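Local coordinates for hemerythrin HHE cation binding domain protein (Mycobacterium kansasii, PDB 6TYJ) that binds iron or zinc ions between the helices of a hemerythrin-like four-helix bundle, at residues 14-19 / 52-57; 28-33 / 42-47; 63-68 / 129-134; 81-86 / 108-113. All blocks are in the same frame, centred on the assembly; numbering follows the deposited sequence. Where two conformers were deposited one is given.

Contact 1 (14-19 / 52-57). With ZN (zinc ion), chain B.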
# COMPACT_ATOMS: atom_id res chain seq x y z
N GLU A 14 4.80 9.82 -9.97
CA GLU A 14 3.37 9.99 -10.22
C GLU A 14 2.61 8.70 -9.98
O GLU A 14 1.52 8.71 -9.41
CB GLU A 14 3.16 10.49 -11.65
CG GLU A 14 3.73 11.88 -11.89
CD GLU A 14 3.74 12.28 -13.36
OE1 GLU A 14 3.63 11.38 -14.23
OE2 GLU A 14 3.87 13.49 -13.64
N VAL A 15 3.18 7.57 -10.42
CA VAL A 15 2.53 6.29 -10.18
C VAL A 15 2.27 6.09 -8.69
O VAL A 15 1.17 5.71 -8.28
CB VAL A 15 3.37 5.13 -10.75
CG1 VAL A 15 2.82 3.79 -10.23
CG2 VAL A 15 3.32 5.15 -12.23
N LEU A 16 3.29 6.34 -7.86
CA LEU A 16 3.12 6.10 -6.44
C LEU A 16 2.20 7.13 -5.81
O LEU A 16 1.37 6.78 -4.98
CB LEU A 16 4.46 6.10 -5.71
CG LEU A 16 5.35 4.91 -6.08
CD1 LEU A 16 6.67 5.11 -5.39
CD2 LEU A 16 4.68 3.63 -5.61
N LYS A 17 2.34 8.40 -6.19
CA LYS A 17 1.46 9.41 -5.60
C LYS A 17 0.02 9.16 -6.00
O LYS A 17 -0.90 9.28 -5.17
CB LYS A 17 1.93 10.82 -6.00
CG LYS A 17 3.23 11.19 -5.32
CD LYS A 17 3.83 12.50 -5.84
CE LYS A 17 3.20 13.68 -5.17
NZ LYS A 17 3.61 14.95 -5.86
N GLU A 18 -0.22 8.82 -7.27
CA GLU A 18 -1.60 8.55 -7.68
C GLU A 18 -2.15 7.33 -6.94
O GLU A 18 -3.33 7.29 -6.60
CB GLU A 18 -1.67 8.35 -9.19
CG GLU A 18 -1.48 9.64 -9.97
CD GLU A 18 -1.42 9.43 -11.46
OE1 GLU A 18 -2.03 8.45 -11.95
OE2 GLU A 18 -0.76 10.24 -12.15
N HIS A 19 -1.30 6.34 -6.68
CA HIS A 19 -1.82 5.17 -5.98
C HIS A 19 -2.05 5.45 -4.50
O HIS A 19 -2.98 4.89 -3.90
CB HIS A 19 -0.88 3.97 -6.17
CG HIS A 19 -1.58 2.67 -5.97
ND1 HIS A 19 -1.02 1.60 -5.29
CD2 HIS A 19 -2.82 2.26 -6.34
CE1 HIS A 19 -1.87 0.60 -5.27
NE2 HIS A 19 -2.97 0.97 -5.89
N ASP A 52 -1.72 -4.76 -1.03
CA ASP A 52 -0.84 -5.85 -1.49
C ASP A 52 0.01 -5.41 -2.67
O ASP A 52 1.24 -5.52 -2.65
CB ASP A 52 -1.71 -7.06 -1.88
CG ASP A 52 -0.92 -8.24 -2.39
OD1 ASP A 52 0.26 -8.37 -2.04
OD2 ASP A 52 -1.49 -9.05 -3.14
N ILE A 53 -0.63 -4.87 -3.71
CA ILE A 53 0.15 -4.58 -4.90
C ILE A 53 1.02 -3.34 -4.71
O ILE A 53 2.09 -3.22 -5.34
CB ILE A 53 -0.75 -4.47 -6.14
CG1 ILE A 53 -1.60 -3.21 -6.12
CG2 ILE A 53 -1.67 -5.68 -6.23
CD1 ILE A 53 -2.70 -3.29 -7.21
N HIS A 54 0.59 -2.42 -3.84
CA HIS A 54 1.36 -1.22 -3.58
C HIS A 54 2.70 -1.53 -2.93
O HIS A 54 3.75 -1.06 -3.40
CB HIS A 54 0.56 -0.30 -2.68
CG HIS A 54 1.19 1.04 -2.50
ND1 HIS A 54 1.10 2.03 -3.43
CD2 HIS A 54 1.93 1.54 -1.48
CE1 HIS A 54 1.74 3.11 -3.00
NE2 HIS A 54 2.26 2.82 -1.82
N PHE A 55 2.67 -2.33 -1.85
CA PHE A 55 3.92 -2.68 -1.19
C PHE A 55 4.81 -3.50 -2.11
O PHE A 55 6.04 -3.36 -2.04
CB PHE A 55 3.66 -3.43 0.12
CG PHE A 55 3.25 -2.53 1.25
CD1 PHE A 55 3.01 -1.18 1.03
CD2 PHE A 55 3.16 -3.03 2.54
CE1 PHE A 55 2.63 -0.33 2.08
CE2 PHE A 55 2.79 -2.20 3.59
CZ PHE A 55 2.53 -0.85 3.35
N ARG A 56 4.22 -4.33 -2.98
CA ARG A 56 5.05 -5.13 -3.89
C ARG A 56 5.74 -4.26 -4.93
O ARG A 56 6.93 -4.48 -5.22
CB ARG A 56 4.20 -6.20 -4.57
CG ARG A 56 3.84 -7.36 -3.68
CD ARG A 56 3.17 -8.46 -4.47
NE ARG A 56 2.53 -9.41 -3.58
CZ ARG A 56 3.09 -10.55 -3.19
NH1 ARG A 56 4.30 -10.88 -3.62
NH2 ARG A 56 2.44 -11.36 -2.37
N ILE A 57 5.01 -3.31 -5.54
CA ILE A 57 5.73 -2.49 -6.51
C ILE A 57 6.77 -1.63 -5.82
O ILE A 57 7.85 -1.41 -6.41
CB ILE A 57 4.80 -1.64 -7.41
CG1 ILE A 57 4.10 -0.53 -6.65
CG2 ILE A 57 3.80 -2.53 -8.16
CD1 ILE A 57 3.36 0.40 -7.61
ZN ZN B . 3.66 4.02 -0.80
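CG1 of Val15 lies 4.3 Å from the terminal CD1 of Ile57. The end of Leu16 comes nearer to helix 38-65: its CD2 branch reaches CE1 of His54 at 4.0 Å, crossing the imidazole at a slant, and also approaches CD1 of Ile57. Ile57 was modelled in two conformers, and the touches of both Val15 and Leu16 on it depend on the one chosen. Helix 12-32 and helix 38-65 run antiparallel here as the first two helices of the hemerythrin four-helix bundle. Their local axes are a roomy 11.5 Å apart, a gap that His19 and His54 span together. One turn on from Val15, His19 has its CG opposite the backbone N (chi1 -157°), which sends the ring out toward helix 38-65. There His54 ND1 donates to His19 ND1 across 2.9 Å, in a bond bent to 149° at the hydrogen and somewhat out of both ring planes. The two imidazoles meet rim to rim, their planes 36° apart, neither lying over the other. CE1 of His19 also rests 3.9 Å from CG1 of Ile53, while its NE2 is hydrogen-bonded to Glu50. The bond at ND1 limits rotation of the His54 ring, and the other ring nitrogen, NE2, binds zinc at 2.1 Å, in a site completed by His20, Glu58, His114 and Glu118.

Contact 2 (28-33 / 42-47). With ZN (zinc ion), chain E.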
# COMPACT_ATOMS: atom_id res chain seq x y z
N ARG A 28 -11.06 6.40 3.20
CA ARG A 28 -12.15 7.32 3.53
C ARG A 28 -13.51 6.66 3.28
O ARG A 28 -14.43 6.77 4.12
CB ARG A 28 -11.97 8.61 2.71
CG ARG A 28 -13.09 9.62 2.83
CD ARG A 28 -12.80 10.88 2.01
NE ARG A 28 -12.67 10.63 0.57
CZ ARG A 28 -11.51 10.49 -0.09
NH1 ARG A 28 -10.35 10.58 0.56
NH2 ARG A 28 -11.52 10.27 -1.40
N LYS A 29 -13.66 5.92 2.17
CA LYS A 29 -14.94 5.25 1.90
C LYS A 29 -15.24 4.20 2.96
O LYS A 29 -16.39 4.06 3.41
CB LYS A 29 -14.93 4.61 0.51
CG LYS A 29 -14.88 5.60 -0.62
CD LYS A 29 -15.28 4.95 -1.92
CE LYS A 29 -16.76 4.61 -1.92
NZ LYS A 29 -17.26 4.38 -3.31
N ILE A 30 -14.22 3.44 3.37
CA ILE A 30 -14.40 2.48 4.45
C ILE A 30 -14.88 3.18 5.71
O ILE A 30 -15.89 2.78 6.31
CB ILE A 30 -13.09 1.71 4.70
CG1 ILE A 30 -12.81 0.84 3.48
CG2 ILE A 30 -13.21 0.86 5.99
CD1 ILE A 30 -11.38 0.35 3.43
N SER A 31 -14.19 4.26 6.10
CA SER A 31 -14.55 4.99 7.32
C SER A 31 -15.98 5.49 7.27
O SER A 31 -16.65 5.58 8.31
CB SER A 31 -13.63 6.19 7.52
OG SER A 31 -12.28 5.79 7.64
N GLU A 32 -16.44 5.87 6.08
CA GLU A 32 -17.75 6.49 5.97
C GLU A 32 -18.88 5.47 5.93
O GLU A 32 -20.03 5.83 6.20
CB GLU A 32 -17.82 7.36 4.71
CG GLU A 32 -17.04 8.67 4.77
CD GLU A 32 -16.91 9.32 3.39
OE1 GLU A 32 -17.11 8.60 2.37
OE2 GLU A 32 -16.62 10.53 3.31
N ALA A 33 -18.58 4.19 5.60
CA ALA A 33 -19.59 3.16 5.50
C ALA A 33 -19.93 2.62 6.89
O ALA A 33 -19.10 2.67 7.81
CB ALA A 33 -19.07 2.03 4.60
N ALA A 42 -16.81 -5.12 1.54
CA ALA A 42 -16.28 -5.15 0.17
C ALA A 42 -15.18 -4.11 0.01
O ALA A 42 -14.13 -4.41 -0.57
CB ALA A 42 -17.38 -4.92 -0.86
N LEU A 43 -15.40 -2.91 0.54
CA LEU A 43 -14.39 -1.87 0.42
C LEU A 43 -13.10 -2.27 1.11
O LEU A 43 -12.00 -1.98 0.62
CB LEU A 43 -14.95 -0.57 1.01
CG LEU A 43 -15.95 0.20 0.14
CD1 LEU A 43 -16.57 1.26 1.07
CD2 LEU A 43 -15.30 0.87 -1.09
N PHE A 44 -13.20 -2.95 2.25
CA PHE A 44 -11.99 -3.38 2.94
C PHE A 44 -11.22 -4.41 2.10
O PHE A 44 -9.99 -4.33 2.03
CB PHE A 44 -12.33 -3.96 4.31
CG PHE A 44 -11.12 -4.33 5.10
CD1 PHE A 44 -10.23 -3.35 5.51
CD2 PHE A 44 -10.87 -5.66 5.45
CE1 PHE A 44 -9.08 -3.69 6.24
CE2 PHE A 44 -9.74 -6.00 6.21
CZ PHE A 44 -8.86 -5.01 6.60
N ASP A 45 -11.92 -5.37 1.48
CA ASP A 45 -11.23 -6.28 0.55
C ASP A 45 -10.54 -5.51 -0.56
O ASP A 45 -9.43 -5.88 -1.00
CB ASP A 45 -12.22 -7.25 -0.06
CG ASP A 45 -12.62 -8.37 0.88
OD1 ASP A 45 -12.00 -8.56 1.95
OD2 ASP A 45 -13.58 -9.08 0.51
N GLU A 46 -11.21 -4.48 -1.10
CA GLU A 46 -10.60 -3.70 -2.19
C GLU A 46 -9.33 -3.03 -1.71
O GLU A 46 -8.32 -3.01 -2.43
CB GLU A 46 -11.59 -2.65 -2.70
CG GLU A 46 -12.80 -3.26 -3.40
CD GLU A 46 -13.85 -2.22 -3.76
OE1 GLU A 46 -13.50 -1.20 -4.39
OE2 GLU A 46 -15.03 -2.44 -3.43
N LEU A 47 -9.35 -2.52 -0.47
CA LEU A 47 -8.15 -1.92 0.11
C LEU A 47 -7.03 -2.94 0.26
O LEU A 47 -5.87 -2.63 -0.04
CB LEU A 47 -8.49 -1.29 1.47
CG LEU A 47 -7.28 -0.74 2.25
CD1 LEU A 47 -6.54 0.35 1.45
CD2 LEU A 47 -7.76 -0.15 3.60
ZN ZN E . -16.39 -0.43 -4.16
O HOH W 1 -17.33 1.86 -4.38
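Ile30 and Leu43 lie alongside each other pointing in opposite directions, CG1 of Ile30 pressed to CB of Leu43 at 3.6 Å. The isoleucine extends past the leucine: with CG1 set opposite its carbonyl carbon (chi1 -67°), its CD1 ends 3.7 Å from CD2 of Leu47, crossing that side chain nearly at a right angle, and it also meets the edge of the Phe44 ring. Leu43 reaches the other way, to the backbone of helix 12-32, where its CD1 touches Lys29 O at 3.7 Å. The same CD1 also meets CB of Ala33, more loosely, just beyond the end of that helix. The aliphatic stem of Lys29 passes across Leu43 almost perpendicularly and bends at its third torsion. On the Lys29 and Glu46 side of the apolar pairs a polar bridge spans the helices: Lys29 NZ gives a hydrogen bond of 2.7 Å to water 1, which lies 2.5 Å from a zinc ion that Glu46 OE2 also binds, likewise at a long 2.5 Å. This zinc is a peripheral one, apart from the metals in the bundle core. The helices run antiparallel at 158°, forming a helical hairpin. Trp104 of helix 100-121 packs against Ile30, Phe44 and Leu47, and Leu87, Leu90 and Leu91 of helix 70-91 cover Phe44.

Contact 3 (63-68 / 129-134)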
# COMPACT_ATOMS: atom_id res chain seq x y z
N TYR A 63 11.85 0.87 -4.56
CA TYR A 63 12.92 0.96 -3.58
C TYR A 63 14.25 0.39 -4.09
O TYR A 63 15.29 0.98 -3.74
CB TYR A 63 12.47 0.27 -2.27
CG TYR A 63 11.41 1.00 -1.49
CD1 TYR A 63 11.22 2.36 -1.68
CD2 TYR A 63 10.59 0.33 -0.58
CE1 TYR A 63 10.25 3.06 -0.95
CE2 TYR A 63 9.62 1.03 0.14
CZ TYR A 63 9.46 2.39 -0.07
OH TYR A 63 8.51 3.15 0.62
N PRO A 64 14.31 -0.67 -4.93
CA PRO A 64 15.62 -1.09 -5.45
C PRO A 64 16.29 -0.01 -6.28
O PRO A 64 17.53 0.13 -6.22
CB PRO A 64 15.27 -2.35 -6.26
CG PRO A 64 14.09 -2.93 -5.49
CD PRO A 64 13.27 -1.71 -5.12
N ALA A 65 15.51 0.75 -7.06
CA ALA A 65 16.06 1.86 -7.84
C ALA A 65 16.64 2.94 -6.94
O ALA A 65 17.54 3.69 -7.36
CB ALA A 65 14.97 2.46 -8.73
N LEU A 66 16.15 3.02 -5.71
CA LEU A 66 16.58 4.01 -4.75
C LEU A 66 17.56 3.43 -3.73
O LEU A 66 17.77 4.05 -2.68
CB LEU A 66 15.36 4.60 -4.03
CG LEU A 66 14.70 5.80 -4.73
CD1 LEU A 66 14.16 5.48 -6.12
CD2 LEU A 66 13.62 6.43 -3.85
N SER A 67 18.18 2.28 -4.03
CA SER A 67 18.95 1.57 -3.01
C SER A 67 20.14 2.36 -2.49
O SER A 67 20.64 2.06 -1.40
CB SER A 67 19.43 0.22 -3.56
OG SER A 67 20.25 0.41 -4.69
N ALA A 68 20.60 3.40 -3.21
CA ALA A 68 21.75 4.15 -2.71
C ALA A 68 21.44 4.89 -1.41
O ALA A 68 22.38 5.27 -0.70
CB ALA A 68 22.26 5.13 -3.78
N VAL A 129 20.57 9.33 -4.64
CA VAL A 129 20.12 8.53 -5.77
C VAL A 129 20.31 9.31 -7.07
O VAL A 129 19.79 10.42 -7.22
CB VAL A 129 18.66 8.11 -5.61
CG1 VAL A 129 18.20 7.37 -6.85
CG2 VAL A 129 18.54 7.26 -4.36
N LYS A 130 21.04 8.71 -8.01
CA LYS A 130 21.25 9.28 -9.34
C LYS A 130 20.28 8.56 -10.27
O LYS A 130 20.48 7.38 -10.59
CB LYS A 130 22.71 9.13 -9.77
N ILE A 131 19.20 9.24 -10.67
CA ILE A 131 18.21 8.67 -11.58
C ILE A 131 17.75 9.76 -12.54
O ILE A 131 17.40 10.87 -12.12
CB ILE A 131 17.04 8.01 -10.80
CG1 ILE A 131 16.07 7.29 -11.75
CG2 ILE A 131 16.33 8.99 -9.82
CD1 ILE A 131 15.17 6.27 -11.04
N THR A 132 17.80 9.46 -13.85
CA THR A 132 17.50 10.44 -14.88
C THR A 132 15.99 10.58 -15.07
O THR A 132 15.20 9.73 -14.66
CB THR A 132 18.12 10.06 -16.22
OG1 THR A 132 17.65 8.77 -16.62
CG2 THR A 132 19.66 10.05 -16.16
N ASP A 133 15.58 11.68 -15.71
CA ASP A 133 14.16 11.83 -16.03
C ASP A 133 13.68 10.70 -16.92
O ASP A 133 12.59 10.14 -16.70
CB ASP A 133 13.91 13.19 -16.70
CG ASP A 133 14.01 14.34 -15.73
OD1 ASP A 133 13.92 14.10 -14.51
OD2 ASP A 133 14.17 15.50 -16.20
N ALA A 134 14.49 10.32 -17.91
CA ALA A 134 14.15 9.18 -18.76
C ALA A 134 14.05 7.90 -17.95
O ALA A 134 13.16 7.07 -18.20
CB ALA A 134 15.20 9.04 -19.86
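The flat groups at this contact are the peptide carbonyls of Ala65 and Leu66, both approached by Val129. Its CG2 sits 3.7 Å from Leu66 O, well out of the plane of that carbonyl and so toward one face, and its CG1 3.8 Å from Ala65 O, closer to the carbonyl plane but still tilted from it. With CG1 opposite the backbone N of Val129 (chi1 175°), CG2 is turned to the Leu66 side. CG2 then lies 4.1 Å from CG of Leu66, the two side chains crossing at about a right angle, and 4.3 Å from CB of Ala68. Here helix 38-65 comes to its end: Leu66 leaves helical geometry, and the last turn is closed by backbone bonds from Leu66 N to Tyr63 O and from Ser67 N to Pro64 O. The facing segment is an extended lead-in to helix 133-161, the helix that follows the bundle's fourth, with Thr132 as its N-cap through a bond from Glu135 N to the threonine OG1. Ile131 adds a loose apolar touch, CD1 at 4.5 Å from CB of Ala65, and also packs on Leu136 and Leu139. Leu139 reaches Ala65 too, while Met122, Ala125 and Pro126 cover Leu66 from the loop before Val129.

Contact 4 (81-86 / 108-113)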
# COMPACT_ATOMS: atom_id res chain seq x y z
N ARG A 81 6.65 -2.95 7.60
CA ARG A 81 6.37 -3.85 8.73
C ARG A 81 5.37 -3.23 9.69
O ARG A 81 4.55 -3.94 10.27
CB ARG A 81 7.65 -4.16 9.50
CG ARG A 81 8.67 -4.91 8.70
CD ARG A 81 9.71 -5.59 9.58
NE ARG A 81 10.77 -6.12 8.75
CZ ARG A 81 10.71 -7.31 8.16
NH1 ARG A 81 11.72 -7.73 7.41
NH2 ARG A 81 9.64 -8.08 8.33
N GLN A 82 5.48 -1.93 9.92
CA GLN A 82 4.55 -1.24 10.80
C GLN A 82 3.12 -1.42 10.30
O GLN A 82 2.19 -1.70 11.07
CB GLN A 82 4.88 0.26 10.86
CG GLN A 82 6.13 0.62 11.68
CD GLN A 82 5.92 0.35 13.16
OE1 GLN A 82 5.78 -0.80 13.58
NE2 GLN A 82 5.82 1.43 13.97
N VAL A 83 2.92 -1.21 9.01
CA VAL A 83 1.58 -1.34 8.45
C VAL A 83 1.10 -2.79 8.53
O VAL A 83 -0.05 -3.05 8.93
CB VAL A 83 1.57 -0.81 7.01
CG1 VAL A 83 0.23 -1.06 6.36
CG2 VAL A 83 1.86 0.67 7.02
N ILE A 84 1.95 -3.75 8.16
CA ILE A 84 1.53 -5.16 8.17
C ILE A 84 1.24 -5.63 9.60
O ILE A 84 0.25 -6.34 9.84
CB ILE A 84 2.60 -6.04 7.48
CG1 ILE A 84 2.70 -5.71 5.99
CG2 ILE A 84 2.27 -7.50 7.65
CD1 ILE A 84 3.92 -6.33 5.31
N ASP A 85 2.06 -5.21 10.57
CA ASP A 85 1.83 -5.60 11.96
C ASP A 85 0.52 -5.03 12.47
O ASP A 85 -0.20 -5.69 13.23
CB ASP A 85 2.98 -5.12 12.85
CG ASP A 85 4.14 -6.10 12.88
OD1 ASP A 85 4.10 -7.10 12.13
OD2 ASP A 85 5.08 -5.87 13.68
N GLN A 86 0.20 -3.79 12.09
CA GLN A 86 -1.05 -3.21 12.56
C GLN A 86 -2.24 -3.87 11.88
O GLN A 86 -3.30 -4.01 12.48
CB GLN A 86 -1.06 -1.70 12.30
CG GLN A 86 -2.19 -0.95 13.00
CD GLN A 86 -2.05 -0.92 14.52
OE1 GLN A 86 -0.97 -0.63 15.06
NE2 GLN A 86 -3.14 -1.22 15.21
N LYS A 108 -5.78 2.91 10.11
CA LYS A 108 -5.83 4.02 9.16
C LYS A 108 -4.71 5.02 9.43
O LYS A 108 -4.04 5.49 8.49
CB LYS A 108 -7.20 4.69 9.22
CG LYS A 108 -7.43 5.71 8.13
CD LYS A 108 -8.87 6.18 8.07
CE LYS A 108 -9.17 7.14 9.20
NZ LYS A 108 -10.45 7.89 9.01
N THR A 109 -4.43 5.30 10.71
CA THR A 109 -3.38 6.26 11.05
C THR A 109 -2.01 5.77 10.60
O THR A 109 -1.22 6.55 10.06
CB THR A 109 -3.40 6.51 12.56
OG1 THR A 109 -4.63 7.16 12.91
CG2 THR A 109 -2.22 7.39 12.99
N VAL A 110 -1.71 4.50 10.83
CA VAL A 110 -0.43 3.94 10.43
C VAL A 110 -0.30 3.92 8.92
O VAL A 110 0.76 4.23 8.36
CB VAL A 110 -0.27 2.53 11.03
CG1 VAL A 110 1.00 1.88 10.57
CG2 VAL A 110 -0.31 2.59 12.56
N LEU A 111 -1.39 3.58 8.23
CA LEU A 111 -1.36 3.53 6.77
C LEU A 111 -1.11 4.91 6.18
O LEU A 111 -0.24 5.08 5.31
CB LEU A 111 -2.67 2.94 6.26
CG LEU A 111 -2.72 2.55 4.78
CD1 LEU A 111 -1.50 1.74 4.32
CD2 LEU A 111 -4.00 1.80 4.55
N GLU A 112 -1.86 5.90 6.66
CA GLU A 112 -1.69 7.27 6.21
C GLU A 112 -0.28 7.78 6.51
O GLU A 112 0.28 8.54 5.72
CB GLU A 112 -2.75 8.16 6.86
N ALA A 113 0.30 7.35 7.63
CA ALA A 113 1.68 7.73 7.95
C ALA A 113 2.68 7.11 6.98
O ALA A 113 3.75 7.70 6.77
CB ALA A 113 2.02 7.34 9.39
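Val83 and Val110 share one side-chain setting, each with CG1 opposite its backbone N (chi1 174° and 176°), and this fixes which branch faces which. In Val110 the setting directs CG1 at helix 70-91, where it meets CG2 of Val83 at 3.8 Å and Gln82 O, also at 3.8 Å. The two valines pass alongside each other in opposite directions. CG2 of Val110 faces Gln86: CG of Gln86 stands opposite its backbone N and the chain then folds at chi2 (68°), laying CG 4.0 Å from that methyl and bringing the amide oxygen OE1 to 4.1 Å. Gln86 thus offers its aliphatic part to the valine, slanting across it. On the inner side of the pair, CG1 of Val83 receives CD1 of Leu111 at 3.9 Å, the end of the leucine leaning in toward helix 70-91. Van der Waals contact carries this interface, with no hydrogen bond passing between the segments. Val110 takes part from the more open side, whereas Val83 and Leu111 are buried. The two helices run antiparallel with local axes 9.2 Å apart, and the branches of Val83 and Val110 meet within that spacing. Helix 70-91 and helix 100-121 are the third and fourth helices of the bundle; from the latter Phe107 also packs on Val83 and Gln86, and the metal ligand His114, one turn on from Val110, also lies against Val83.

How the contacts relate
Contacts 1 and 2 join the same pair, helix 12-32 and helix 38-65, at levels whose centres are 18 Å apart. Contact 4 closes the other hairpin and touches both: Phe55 CZ packs on Val83 CB at 3.8 Å, and Leu47 CD1 on Leu111 CD2 at 4.3 Å, while Ser31 OG and Lys108 NZ probably share a hydrogen bond. Contact 1 supplies a ligand of the central metal cluster directly; Val83 of contact 4 is about 7 Å from a bound zinc, between nearest atoms. Contacts 2 and 3 fall on opposite sides of the chain's centre, 33 Å between centres, and Leu66 of contact 3 stays about 11 Å, between nearest atoms, from a bound zinc.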